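Side-chain contacts in putative hemin storage protein (Bordetella bronchiseptica, PDB 6AU1), which hydrolyses deacetylated poly-beta-1,6-N-acetylglucosamine, a biofilm polysaccharide, through the glycoside hydrolase domain that makes up this construct: residues E60-N65 against M70-F75; Q81-A86 against A151-G156; Y91-V96 against G333-D338; F99-P102 against A107-K110. One frame throughout, in Å; residues are numbered along the deposited sequence.

Interaction 1 of 4, residues E60-N65 against M70-F75. With SO4 (sulfate ion), chain C.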
loop_
_atom_site.group_PDB
_atom_site.type_symbol
_atom_site.label_atom_id
_atom_site.label_comp_id
_atom_site.label_asym_id
_atom_site.label_seq_id
_atom_site.Cartn_x
_atom_site.Cartn_y
_atom_site.Cartn_z
ATOM N N GLU A 60 6.738 6.949 -13.661
ATOM C CA GLU A 60 5.628 7.790 -14.122
ATOM C C GLU A 60 4.440 7.673 -13.183
ATOM O O GLU A 60 4.259 6.637 -12.533
ATOM C CB GLU A 60 5.198 7.400 -15.536
ATOM C CG GLU A 60 6.293 7.528 -16.584
ATOM C CD GLU A 60 5.787 7.227 -17.980
ATOM O OE1 GLU A 60 4.914 6.347 -18.125
ATOM O OE2 GLU A 60 6.268 7.866 -18.933
ATOM N N VAL A 61 3.628 8.730 -13.109
ATOM C CA VAL A 61 2.409 8.674 -12.305
ATOM C C VAL A 61 1.216 9.142 -13.136
ATOM O O VAL A 61 1.355 9.446 -14.319
ATOM C CB VAL A 61 2.517 9.516 -11.017
ATOM C CG1 VAL A 61 3.512 8.888 -10.036
ATOM C CG2 VAL A 61 2.927 10.954 -11.352
ATOM N N TYR A 62 0.039 9.170 -12.512
ATOM C CA TYR A 62 -1.186 9.483 -13.259
ATOM C C TYR A 62 -1.788 10.830 -12.859
ATOM O O TYR A 62 -3.000 11.034 -12.923
ATOM C CB TYR A 62 -2.210 8.362 -13.060
ATOM C CG TYR A 62 -1.872 7.054 -13.778
ATOM C CD1 TYR A 62 -1.874 6.987 -15.170
ATOM C CD2 TYR A 62 -1.577 5.890 -13.064
ATOM C CE1 TYR A 62 -1.573 5.803 -15.834
ATOM C CE2 TYR A 62 -1.292 4.693 -13.720
ATOM C CZ TYR A 62 -1.293 4.660 -15.100
ATOM O OH TYR A 62 -1.014 3.484 -15.762
ATOM N N PHE A 63 -0.932 11.759 -12.451
ATOM C CA PHE A 63 -1.378 13.107 -12.081
ATOM C C PHE A 63 -0.226 14.080 -12.337
ATOM O O PHE A 63 0.942 13.691 -12.261
ATOM C CB PHE A 63 -1.831 13.157 -10.607
ATOM C CG PHE A 63 -0.754 12.752 -9.628
ATOM C CD1 PHE A 63 -0.563 11.414 -9.312
ATOM C CD2 PHE A 63 0.069 13.705 -9.040
ATOM C CE1 PHE A 63 0.444 11.016 -8.427
ATOM C CE2 PHE A 63 1.083 13.317 -8.144
ATOM C CZ PHE A 63 1.256 11.969 -7.835
ATOM N N PRO A 64 -0.543 15.343 -12.643
ATOM C CA PRO A 64 0.502 16.325 -12.953
ATOM C C PRO A 64 1.281 16.689 -11.691
ATOM O O PRO A 64 0.700 16.879 -10.628
ATOM C CB PRO A 64 -0.281 17.520 -13.512
ATOM C CG PRO A 64 -1.660 17.375 -12.945
ATOM C CD PRO A 64 -1.905 15.898 -12.777
ATOM N N ASN A 65 2.599 16.774 -11.813
ATOM C CA ASN A 65 3.436 17.047 -10.655
ATOM C C ASN A 65 4.799 17.556 -11.107
ATOM O O ASN A 65 5.126 17.498 -12.296
ATOM C CB ASN A 65 3.594 15.789 -9.809
ATOM C CG ASN A 65 4.481 14.776 -10.475
ATOM O OD1 ASN A 65 5.666 14.699 -10.174
ATOM N ND2 ASN A 65 3.928 14.032 -11.428
ATOM N N MET A 70 4.133 12.274 -16.397
ATOM C CA MET A 70 2.790 11.754 -16.269
ATOM C C MET A 70 2.525 10.784 -17.430
ATOM O O MET A 70 2.714 11.147 -18.603
ATOM C CB MET A 70 1.809 12.938 -16.261
ATOM C CG MET A 70 0.382 12.620 -15.976
ATOM S SD MET A 70 -0.596 14.136 -15.762
ATOM C CE MET A 70 -0.129 15.091 -17.186
ATOM N N ARG A 71 2.121 9.553 -17.112
ATOM C CA ARG A 71 1.773 8.575 -18.141
ATOM C C ARG A 71 0.452 8.942 -18.797
ATOM O O ARG A 71 0.257 8.760 -19.996
ATOM C CB ARG A 71 1.674 7.158 -17.554
ATOM C CG ARG A 71 1.536 6.088 -18.640
ATOM C CD ARG A 71 1.483 4.686 -18.058
ATOM N NE ARG A 71 1.637 3.666 -19.093
ATOM C CZ ARG A 71 1.119 2.443 -19.022
ATOM N NH1 ARG A 71 0.381 2.090 -17.968
ATOM N NH2 ARG A 71 1.331 1.578 -20.007
ATOM N N ALA A 72 -0.462 9.436 -17.974
ATOM C CA ALA A 72 -1.761 9.922 -18.433
ATOM C C ALA A 72 -2.338 10.764 -17.321
ATOM O O ALA A 72 -2.103 10.476 -16.145
ATOM C CB ALA A 72 -2.702 8.767 -18.779
ATOM N N ASP A 73 -3.100 11.796 -17.671
ATOM C CA ASP A 73 -3.767 12.588 -16.643
ATOM C C ASP A 73 -5.082 11.906 -16.297
ATOM O O ASP A 73 -6.133 12.241 -16.857
ATOM C CB ASP A 73 -4.005 14.024 -17.128
ATOM C CG ASP A 73 -4.331 14.979 -15.997
ATOM O OD1 ASP A 73 -4.578 14.518 -14.861
ATOM O OD2 ASP A 73 -4.350 16.206 -16.247
ATOM N N LEU A 74 -5.029 10.947 -15.375
ATOM C CA LEU A 74 -6.112 9.982 -15.271
ATOM C C LEU A 74 -6.671 9.852 -13.863
ATOM O O LEU A 74 -7.849 9.548 -13.694
ATOM C CB LEU A 74 -5.619 8.613 -15.767
ATOM C CG LEU A 74 -6.602 7.459 -15.922
ATOM C CD1 LEU A 74 -7.766 7.851 -16.816
ATOM C CD2 LEU A 74 -5.860 6.252 -16.513
ATOM N N PHE A 75 -5.835 10.044 -12.843
ATOM C CA PHE A 75 -6.318 9.821 -11.479
ATOM C C PHE A 75 -7.493 10.741 -11.122
ATOM O O PHE A 75 -8.503 10.282 -10.572
ATOM C CB PHE A 75 -5.203 10.003 -10.441
ATOM C CG PHE A 75 -5.673 9.755 -9.036
ATOM C CD1 PHE A 75 -5.715 8.466 -8.533
ATOM C CD2 PHE A 75 -6.136 10.800 -8.244
ATOM C CE1 PHE A 75 -6.170 8.215 -7.231
ATOM C CE2 PHE A 75 -6.609 10.568 -6.954
ATOM C CZ PHE A 75 -6.631 9.271 -6.445
HETATM S S SO4 C . 2.769 3.816 -22.797
HETATM O O1 SO4 C . 2.712 4.753 -21.676
HETATM O O2 SO4 C . 2.767 2.444 -22.295
HETATM O O3 SO4 C . 4.008 4.051 -23.551
HETATM O O4 SO4 C . 1.617 4.003 -23.673
HETATM O O HOH W 1 -4.855 13.172 -12.394
#
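M70 and V61 form a single backbone bridge, in which M70 CA lies 3.3 Å from V61 O as a CA-H...O contact. With CG anti to the backbone N (chi1 -173°), M70 lies side by side with P64, pointing the same way, its SD 3.7 Å from P64 CD. R71 then does most of the polar work. Its backbone N donates to V61 O over 2.9 Å, while its side chain stretches alongside the ring of Y62. At the far end R71 NH1 bonds to Y62 OH at 3.0 Å, the hydroxyl lying close to the guanidinium plane; the same hydroxyl is hydrogen-bonded to D15 OD1, its strongest partner. The guanidinium also holds a sulfate, probably from the crystallisation liquor, with NE on O1 and NH2 on O2 (2.8 Å for NH2 to O2). E60 crosses the chain almost at right angles, OE1 coming 3.4 Å from R71 CB, too far from the charged nitrogens for a salt bridge. A72 turns its O to the edge of the Y62 ring, in its plane. D73 OD1 shares a water with Y62 O. That carbonyl also receives L74 N at 3.2 Å, from 40° above its plane, and F75 N at 3.0 Å, within the plane. Both segments belong to the loop between strand 43-47 and helix 75-86 of the barrel. L74, N-cap of that helix, packs on L14 and I17 of helix 14-17, while F63 reaches I144 and L148 of helix 135-151, and F75 reaches A92 of strand 89-94.

Interaction 2 of 4, residues Q81-A86 against A151-G156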
loop_
_atom_site.group_PDB
_atom_site.type_symbol
_atom_site.label_atom_id
_atom_site.label_comp_id
_atom_site.label_asym_id
_atom_site.label_seq_id
_atom_site.Cartn_x
_atom_site.Cartn_y
_atom_site.Cartn_z
ATOM N N GLN A 81 -15.259 10.277 -11.153
ATOM C CA GLN A 81 -16.345 9.458 -11.684
ATOM C C GLN A 81 -16.752 8.378 -10.695
ATOM O O GLN A 81 -17.938 8.083 -10.570
ATOM C CB GLN A 81 -15.968 8.835 -13.023
ATOM C CG GLN A 81 -15.831 9.873 -14.124
ATOM C CD GLN A 81 -16.204 9.343 -15.489
ATOM O OE1 GLN A 81 -16.949 8.371 -15.611
ATOM N NE2 GLN A 81 -15.687 9.984 -16.531
ATOM N N LEU A 82 -15.774 7.779 -10.011
ATOM C CA LEU A 82 -16.093 6.846 -8.932
ATOM C C LEU A 82 -16.947 7.514 -7.855
ATOM O O LEU A 82 -17.962 6.952 -7.422
ATOM C CB LEU A 82 -14.811 6.279 -8.313
ATOM C CG LEU A 82 -14.147 5.175 -9.134
ATOM C CD1 LEU A 82 -12.788 4.850 -8.540
ATOM C CD2 LEU A 82 -15.025 3.921 -9.171
ATOM N N LYS A 83 -16.555 8.720 -7.442
ATOM C CA LYS A 83 -17.290 9.423 -6.391
ATOM C C LYS A 83 -18.710 9.778 -6.815
ATOM O O LYS A 83 -19.669 9.531 -6.076
ATOM C CB LYS A 83 -16.545 10.696 -5.960
ATOM C CG LYS A 83 -15.251 10.395 -5.203
ATOM C CD LYS A 83 -14.576 11.655 -4.663
ATOM C CE LYS A 83 -15.440 12.369 -3.625
ATOM N NZ LYS A 83 -15.802 11.507 -2.460
ATOM N N THR A 84 -18.848 10.352 -8.004
ATOM C CA THR A 84 -20.132 10.901 -8.409
ATOM C C THR A 84 -21.069 9.872 -9.031
ATOM O O THR A 84 -22.286 9.955 -8.846
ATOM C CB THR A 84 -19.947 12.068 -9.398
ATOM O OG1 THR A 84 -19.330 11.593 -10.601
ATOM C CG2 THR A 84 -19.069 13.132 -8.774
ATOM N N ARG A 85 -20.522 8.911 -9.769
ATOM C CA ARG A 85 -21.364 7.948 -10.481
ATOM C C ARG A 85 -21.571 6.652 -9.690
ATOM O O ARG A 85 -22.655 6.069 -9.726
ATOM C CB ARG A 85 -20.779 7.627 -11.863
ATOM C CG ARG A 85 -20.648 8.837 -12.796
ATOM C CD ARG A 85 -20.275 8.431 -14.220
ATOM N NE ARG A 85 -20.159 9.600 -15.095
ATOM C CZ ARG A 85 -20.019 9.547 -16.418
ATOM N NH1 ARG A 85 -19.977 8.378 -17.042
ATOM N NH2 ARG A 85 -19.928 10.672 -17.118
ATOM N N ALA A 86 -20.545 6.206 -8.971
ATOM C CA ALA A 86 -20.648 4.961 -8.204
ATOM C C ALA A 86 -20.946 5.218 -6.728
ATOM O O ALA A 86 -21.345 4.305 -6.004
ATOM C CB ALA A 86 -19.368 4.137 -8.354
ATOM N N ALA A 151 -3.836 18.188 -7.430
ATOM C CA ALA A 151 -4.301 17.714 -8.735
ATOM C C ALA A 151 -5.665 17.042 -8.690
ATOM O O ALA A 151 -6.332 16.909 -9.721
ATOM C CB ALA A 151 -3.275 16.738 -9.335
ATOM N N ALA A 152 -6.080 16.601 -7.509
ATOM C CA ALA A 152 -7.265 15.760 -7.441
ATOM C C ALA A 152 -7.974 15.883 -6.105
ATOM O O ALA A 152 -7.390 16.317 -5.116
ATOM C CB ALA A 152 -6.890 14.303 -7.700
ATOM N N HIS A 153 -9.237 15.483 -6.101
ATOM C CA HIS A 153 -10.051 15.454 -4.900
ATOM C C HIS A 153 -10.290 14.007 -4.499
ATOM O O HIS A 153 -10.752 13.205 -5.309
ATOM C CB HIS A 153 -11.379 16.170 -5.145
ATOM C CG HIS A 153 -12.286 16.188 -3.957
ATOM N ND1 HIS A 153 -13.365 15.340 -3.832
ATOM C CD2 HIS A 153 -12.273 16.950 -2.838
ATOM C CE1 HIS A 153 -13.979 15.579 -2.686
ATOM N NE2 HIS A 153 -13.336 16.550 -2.064
ATOM N N PHE A 154 -9.975 13.664 -3.254
ATOM C CA PHE A 154 -10.142 12.285 -2.792
ATOM C C PHE A 154 -10.345 12.271 -1.284
ATOM O O PHE A 154 -10.207 13.302 -0.629
ATOM C CB PHE A 154 -8.946 11.416 -3.189
ATOM C CG PHE A 154 -7.619 12.043 -2.903
ATOM C CD1 PHE A 154 -7.009 12.866 -3.840
ATOM C CD2 PHE A 154 -6.981 11.820 -1.693
ATOM C CE1 PHE A 154 -5.782 13.453 -3.572
ATOM C CE2 PHE A 154 -5.759 12.399 -1.425
ATOM C CZ PHE A 154 -5.158 13.217 -2.363
ATOM N N ASP A 155 -10.682 11.103 -0.746
ATOM C CA ASP A 155 -11.172 11.003 0.625
ATOM C C ASP A 155 -10.156 10.441 1.605
ATOM O O ASP A 155 -10.299 10.597 2.819
ATOM C CB ASP A 155 -12.426 10.139 0.646
ATOM C CG ASP A 155 -13.491 10.660 -0.283
ATOM O OD1 ASP A 155 -14.031 11.748 0.017
ATOM O OD2 ASP A 155 -13.773 10.002 -1.315
ATOM N N GLY A 156 -9.151 9.762 1.081
ATOM C CA GLY A 156 -8.156 9.147 1.939
ATOM C C GLY A 156 -6.877 8.841 1.201
ATOM O O GLY A 156 -6.778 9.049 -0.013
#
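K83 leaves helix 75-86 to meet H153 and D155, and its side chain can be followed outward from the backbone. CB points toward the 151-156 segment, and CG, anti to the carbonyl carbon, comes only to the limit of contact with the D155 carboxylate. CD lies 3.8 Å from D155 OD2 and about as far from the imidazole of H153. CE then meets the edge of that imidazole, near its plane, at 3.6 Å from H153 ND1, the two side chains crossing at about a right angle. Bends at chi3 (64°) and chi4 (58°) curl the tip round to the aspartate, which approaches from the opposite direction. There NZ forms a salt bridge: it donates to the syn lone pair of D155 OD2 over 2.8 Å, with a weak second bond to OD1 at 3.1 Å. OD2 is thus gripped twice, since V90 N also donates to it, which should limit how far the carboxylate can swing. The imidazole of H153 is stacked on W80, which lies on helix 75-86 like K83. The bridge therefore ties helix 75-86 to the loop between helix 135-151 and strand 156-159, directly beside strand 89-94.

Interaction 3 of 4, residues Y91-V96 against G333-D338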
loop_
_atom_site.group_PDB
_atom_site.type_symbol
_atom_site.label_atom_id
_atom_site.label_comp_id
_atom_site.label_asym_id
_atom_site.label_seq_id
_atom_site.Cartn_x
_atom_site.Cartn_y
_atom_site.Cartn_z
ATOM N N TYR A 91 -9.713 6.456 -2.137
ATOM C CA TYR A 91 -8.413 6.692 -1.514
ATOM C C TYR A 91 -7.357 6.760 -2.599
ATOM O O TYR A 91 -7.377 5.945 -3.521
ATOM C CB TYR A 91 -8.017 5.567 -0.545
ATOM C CG TYR A 91 -8.775 5.452 0.758
ATOM C CD1 TYR A 91 -10.154 5.558 0.808
ATOM C CD2 TYR A 91 -8.096 5.166 1.940
ATOM C CE1 TYR A 91 -10.845 5.413 2.014
ATOM C CE2 TYR A 91 -8.772 5.016 3.141
ATOM C CZ TYR A 91 -10.145 5.142 3.170
ATOM O OH TYR A 91 -10.827 4.996 4.359
ATOM N N ALA A 92 -6.430 7.704 -2.488
ATOM C CA ALA A 92 -5.288 7.729 -3.388
ATOM C C ALA A 92 -4.250 6.737 -2.892
ATOM O O ALA A 92 -3.781 6.844 -1.767
ATOM C CB ALA A 92 -4.692 9.134 -3.479
ATOM N N TRP A 93 -3.917 5.766 -3.737
ATOM C CA TRP A 93 -2.924 4.745 -3.418
ATOM C C TRP A 93 -1.599 5.168 -4.068
ATOM O O TRP A 93 -1.506 5.265 -5.295
ATOM C CB TRP A 93 -3.432 3.383 -3.917
ATOM C CG TRP A 93 -2.453 2.265 -3.992
ATOM C CD1 TRP A 93 -1.360 2.048 -3.187
ATOM C CD2 TRP A 93 -2.474 1.198 -4.941
ATOM N NE1 TRP A 93 -0.711 0.901 -3.583
ATOM C CE2 TRP A 93 -1.369 0.365 -4.660
ATOM C CE3 TRP A 93 -3.325 0.861 -6.006
ATOM C CZ2 TRP A 93 -1.084 -0.782 -5.410
ATOM C CZ3 TRP A 93 -3.033 -0.279 -6.759
ATOM C CH2 TRP A 93 -1.925 -1.089 -6.444
ATOM N N LEU A 94 -0.592 5.466 -3.247
ATOM C CA LEU A 94 0.669 6.018 -3.749
ATOM C C LEU A 94 1.836 5.370 -3.005
ATOM O O LEU A 94 1.684 5.006 -1.850
ATOM C CB LEU A 94 0.678 7.543 -3.555
ATOM C CG LEU A 94 1.539 8.476 -4.407
ATOM C CD1 LEU A 94 1.249 8.295 -5.901
ATOM C CD2 LEU A 94 1.336 9.928 -3.963
ATOM N N PRO A 95 2.995 5.245 -3.661
ATOM C CA PRO A 95 4.186 4.763 -2.947
ATOM C C PRO A 95 4.588 5.719 -1.840
ATOM O O PRO A 95 4.293 6.908 -1.894
ATOM C CB PRO A 95 5.267 4.729 -4.035
ATOM C CG PRO A 95 4.513 4.691 -5.341
ATOM C CD PRO A 95 3.285 5.532 -5.075
ATOM N N VAL A 96 5.275 5.190 -0.839
ATOM C CA VAL A 96 5.847 6.013 0.202
ATOM C C VAL A 96 7.255 6.459 -0.205
ATOM O O VAL A 96 7.666 7.591 0.075
ATOM C CB VAL A 96 5.897 5.244 1.533
ATOM C CG1 VAL A 96 6.475 6.133 2.649
ATOM C CG2 VAL A 96 4.488 4.738 1.913
ATOM N N GLY A 333 -11.786 -6.820 1.803
ATOM C CA GLY A 333 -11.878 -6.325 0.441
ATOM C C GLY A 333 -11.009 -7.169 -0.458
ATOM O O GLY A 333 -10.523 -8.228 -0.041
ATOM N N TYR A 334 -10.805 -6.725 -1.693
ATOM C CA TYR A 334 -9.972 -7.516 -2.584
ATOM C C TYR A 334 -9.193 -6.637 -3.554
ATOM O O TYR A 334 -9.552 -5.486 -3.826
ATOM C CB TYR A 334 -10.810 -8.549 -3.362
ATOM C CG TYR A 334 -11.767 -7.935 -4.362
ATOM C CD1 TYR A 334 -11.338 -7.586 -5.645
ATOM C CD2 TYR A 334 -13.098 -7.708 -4.033
ATOM C CE1 TYR A 334 -12.209 -7.011 -6.559
ATOM C CE2 TYR A 334 -13.978 -7.136 -4.939
ATOM C CZ TYR A 334 -13.530 -6.795 -6.205
ATOM O OH TYR A 334 -14.391 -6.222 -7.116
ATOM N N TYR A 335 -8.117 -7.230 -4.061
ATOM C CA TYR A 335 -7.246 -6.635 -5.064
ATOM C C TYR A 335 -6.848 -7.762 -6.012
ATOM O O TYR A 335 -6.502 -8.842 -5.548
ATOM C CB TYR A 335 -6.003 -6.007 -4.411
ATOM C CG TYR A 335 -4.993 -5.495 -5.412
ATOM C CD1 TYR A 335 -5.337 -4.505 -6.325
ATOM C CD2 TYR A 335 -3.689 -5.987 -5.438
ATOM C CE1 TYR A 335 -4.403 -4.026 -7.253
ATOM C CE2 TYR A 335 -2.755 -5.516 -6.355
ATOM C CZ TYR A 335 -3.121 -4.535 -7.265
ATOM O OH TYR A 335 -2.192 -4.072 -8.181
ATOM N N PRO A 336 -6.905 -7.539 -7.341
ATOM C CA PRO A 336 -7.342 -6.384 -8.123
ATOM C C PRO A 336 -8.744 -6.575 -8.687
ATOM O O PRO A 336 -9.259 -7.695 -8.705
ATOM C CB PRO A 336 -6.316 -6.351 -9.258
ATOM C CG PRO A 336 -6.129 -7.849 -9.557
ATOM C CD PRO A 336 -6.340 -8.584 -8.218
ATOM N N ASP A 337 -9.354 -5.499 -9.154
ATOM C CA ASP A 337 -10.590 -5.646 -9.904
ATOM C C ASP A 337 -10.259 -5.747 -11.387
ATOM O O ASP A 337 -9.713 -4.808 -11.985
ATOM C CB ASP A 337 -11.539 -4.486 -9.639
ATOM C CG ASP A 337 -12.944 -4.789 -10.109
ATOM O OD1 ASP A 337 -13.582 -5.655 -9.481
ATOM O OD2 ASP A 337 -13.380 -4.207 -11.122
ATOM N N ASP A 338 -10.560 -6.900 -11.977
ATOM C CA ASP A 338 -10.345 -7.094 -13.409
ATOM C C ASP A 338 -11.652 -6.779 -14.114
ATOM O O ASP A 338 -12.394 -7.684 -14.514
ATOM C CB ASP A 338 -9.880 -8.528 -13.695
ATOM C CG ASP A 338 -9.409 -8.733 -15.125
ATOM O OD1 ASP A 338 -9.523 -7.809 -15.960
ATOM O OD2 ASP A 338 -8.939 -9.852 -15.420
#
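D337 OD1, held by Y334 OH at 2.6 Å and by a salt bridge from R35, lies two residues beyond Y335, whose ring meets W93. These two aromatic residues stand on strands that are not neighbours: strand 89-94 and strand 332-335 are separated in the sheet by 43-47 and 8-12, and the CA atoms of W93 and Y335 are 12.3 Å apart. Two long aromatic side chains close that gap, both with CG anti to the backbone N (chi1 166° for W93, 174° for Y335), reaching into the interior of the TIM-type barrel. Being at the carboxyl ends of the strands, where TIM-barrel enzymes carry their active sites, these rings probably help to shape the sugar-binding cleft. They meet in an offset edge-to-face stack, with the six-membered ring of W93 turning its CZ3-CH2 edge toward the face of Y335. The planes are 82° apart and the centroids 5.4 Å. The closest carbons, W93 CH2 and Y335 CZ, are 3.7 Å apart, at the hydroxyl-bearing end of the phenol; Y335 OH itself sits in the indole plane, 3.5 Å from W93 CH2. W93 also meets F49, edge-to-face, and H160, and W306 meets the Y335 ring. No hydrogen bond joins the pair, so cohesion probably comes mainly from dispersion, with some help from the indole C-H rim turned toward the phenol, while the hydrogen bond to D13 OD1 satisfies the Y335 hydroxyl and helps hold that end in place.

Interaction 4 of 4, residues F99-P102 against A107-K110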
loop_
_atom_site.group_PDB
_atom_site.type_symbol
_atom_site.label_atom_id
_atom_site.label_comp_id
_atom_site.label_asym_id
_atom_site.label_seq_id
_atom_site.Cartn_x
_atom_site.Cartn_y
_atom_site.Cartn_z
ATOM N N PHE A 99 10.007 6.301 -5.971
ATOM C CA PHE A 99 9.830 7.241 -7.070
ATOM C C PHE A 99 11.139 7.331 -7.812
ATOM O O PHE A 99 12.130 7.806 -7.257
ATOM C CB PHE A 99 9.400 8.614 -6.551
ATOM C CG PHE A 99 8.113 8.583 -5.794
ATOM C CD1 PHE A 99 6.896 8.666 -6.471
ATOM C CD2 PHE A 99 8.111 8.439 -4.410
ATOM C CE1 PHE A 99 5.690 8.618 -5.766
ATOM C CE2 PHE A 99 6.917 8.394 -3.702
ATOM C CZ PHE A 99 5.700 8.485 -4.384
ATOM N N SER A 100 11.150 6.860 -9.054
ATOM C CA SER A 100 12.371 6.859 -9.855
ATOM C C SER A 100 12.473 8.166 -10.636
ATOM O O SER A 100 12.183 8.228 -11.829
ATOM C CB SER A 100 12.398 5.645 -10.786
ATOM O OG SER A 100 12.491 4.444 -10.018
ATOM N N VAL A 101 12.871 9.213 -9.923
ATOM C CA VAL A 101 13.042 10.536 -10.484
ATOM C C VAL A 101 14.126 10.533 -11.566
ATOM O O VAL A 101 15.025 9.689 -11.560
ATOM C CB VAL A 101 13.412 11.558 -9.380
ATOM C CG1 VAL A 101 12.298 11.653 -8.361
ATOM C CG2 VAL A 101 14.728 11.158 -8.688
ATOM N N PRO A 102 14.031 11.469 -12.512
ATOM C CA PRO A 102 15.027 11.531 -13.590
ATOM C C PRO A 102 16.369 12.062 -13.109
ATOM O O PRO A 102 16.420 12.735 -12.084
ATOM C CB PRO A 102 14.394 12.490 -14.601
ATOM C CG PRO A 102 13.434 13.305 -13.819
ATOM C CD PRO A 102 12.938 12.440 -12.689
ATOM N N ALA A 107 16.875 14.444 -5.778
ATOM C CA ALA A 107 16.806 13.176 -5.057
ATOM C C ALA A 107 17.366 12.004 -5.862
ATOM O O ALA A 107 17.361 10.874 -5.376
ATOM C CB ALA A 107 15.372 12.880 -4.645
ATOM N N TYR A 108 17.837 12.258 -7.085
ATOM C CA TYR A 108 18.283 11.155 -7.940
ATOM C C TYR A 108 19.391 10.346 -7.276
ATOM O O TYR A 108 20.431 10.892 -6.891
ATOM C CB TYR A 108 18.770 11.666 -9.302
ATOM C CG TYR A 108 19.220 10.553 -10.228
ATOM C CD1 TYR A 108 18.291 9.798 -10.931
ATOM C CD2 TYR A 108 20.573 10.255 -10.398
ATOM C CE1 TYR A 108 18.686 8.779 -11.775
ATOM C CE2 TYR A 108 20.980 9.229 -11.243
ATOM C CZ TYR A 108 20.026 8.494 -11.926
ATOM O OH TYR A 108 20.400 7.477 -12.772
ATOM N N GLY A 109 19.160 9.044 -7.146
ATOM C CA GLY A 109 20.162 8.138 -6.615
ATOM C C GLY A 109 20.248 8.123 -5.099
ATOM O O GLY A 109 21.061 7.396 -4.534
ATOM N N LYS A 110 19.425 8.939 -4.439
ATOM C CA LYS A 110 19.438 9.019 -2.979
ATOM C C LYS A 110 18.505 7.951 -2.431
ATOM O O LYS A 110 17.455 8.247 -1.848
ATOM C CB LYS A 110 19.029 10.415 -2.491
ATOM C CG LYS A 110 19.852 11.551 -3.094
ATOM C CD LYS A 110 21.352 11.309 -2.928
ATOM C CE LYS A 110 22.146 12.523 -3.413
ATOM N NZ LYS A 110 23.619 12.262 -3.397
#
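With chi1 at -62°, V101 places CG2 between its backbone N and its carbonyl carbon and so aims it at Y108, whose own CG is anti to its N (chi1 -179°) and carries the phenol back past the V101 and P102 carbonyls. Both segments belong to the long loop that follows strand 89-94 of the TIM-type barrel and leads to helix 135-151. The second partner, A107-K110, is a type II beta turn, closed by K110 N donating to A107 O over 3.0 Å; G109 holds its third position with a positive phi of 81°. The methyl CG2 of V101 packs chiefly on the start of the turn, 3.6 Å from Y108 CA and 4.1 Å from Y108 CB, and it reaches A107 CB more loosely at 4.4 Å. No hydrogen bond crosses between the two segments, so the contact depends on shape: one methyl of the branched valine set against the backbone of the turn. On the V101 side the chain is itself bent, since S100 is the centre of an inverse gamma turn with a weak V101 N to F99 O bond, and S100 OG is held by D57. V140 of helix 135-151 touches both V101 and A107, which are buried; P102 and Y108 are exposed. L68 also meets V101. The phenol turns its edge to V101 O. P102 O sits oblique to the ring, 3.8 Å from Y108 CB, and V101 O lies close to the ring plane, just 3.3 Å from Y108 CD1.

Interactions 1, 2 and 3 meet around strand 89-94. F75 of interaction 1 packs its CZ on A92 CB of strand 89-94 at 3.5 Å and its CD2 on A152 CB of interaction 2 at 3.6 Å, while G156 O probably accepts a hydrogen bond from A92 N at 2.8 Å, linking strand 156-159 to strand 89-94 in the sheet. Interaction 3 lies nearest the middle, about 7 Å from the chain centre, at the barrel mouth where the active site is expected; the others lie about 18 to 20 Å out. Interaction 4 stands apart from interaction 2, centres about 29 Å apart, yet touches interaction 3, L94 CG lying 4.2 Å from F99 CZ.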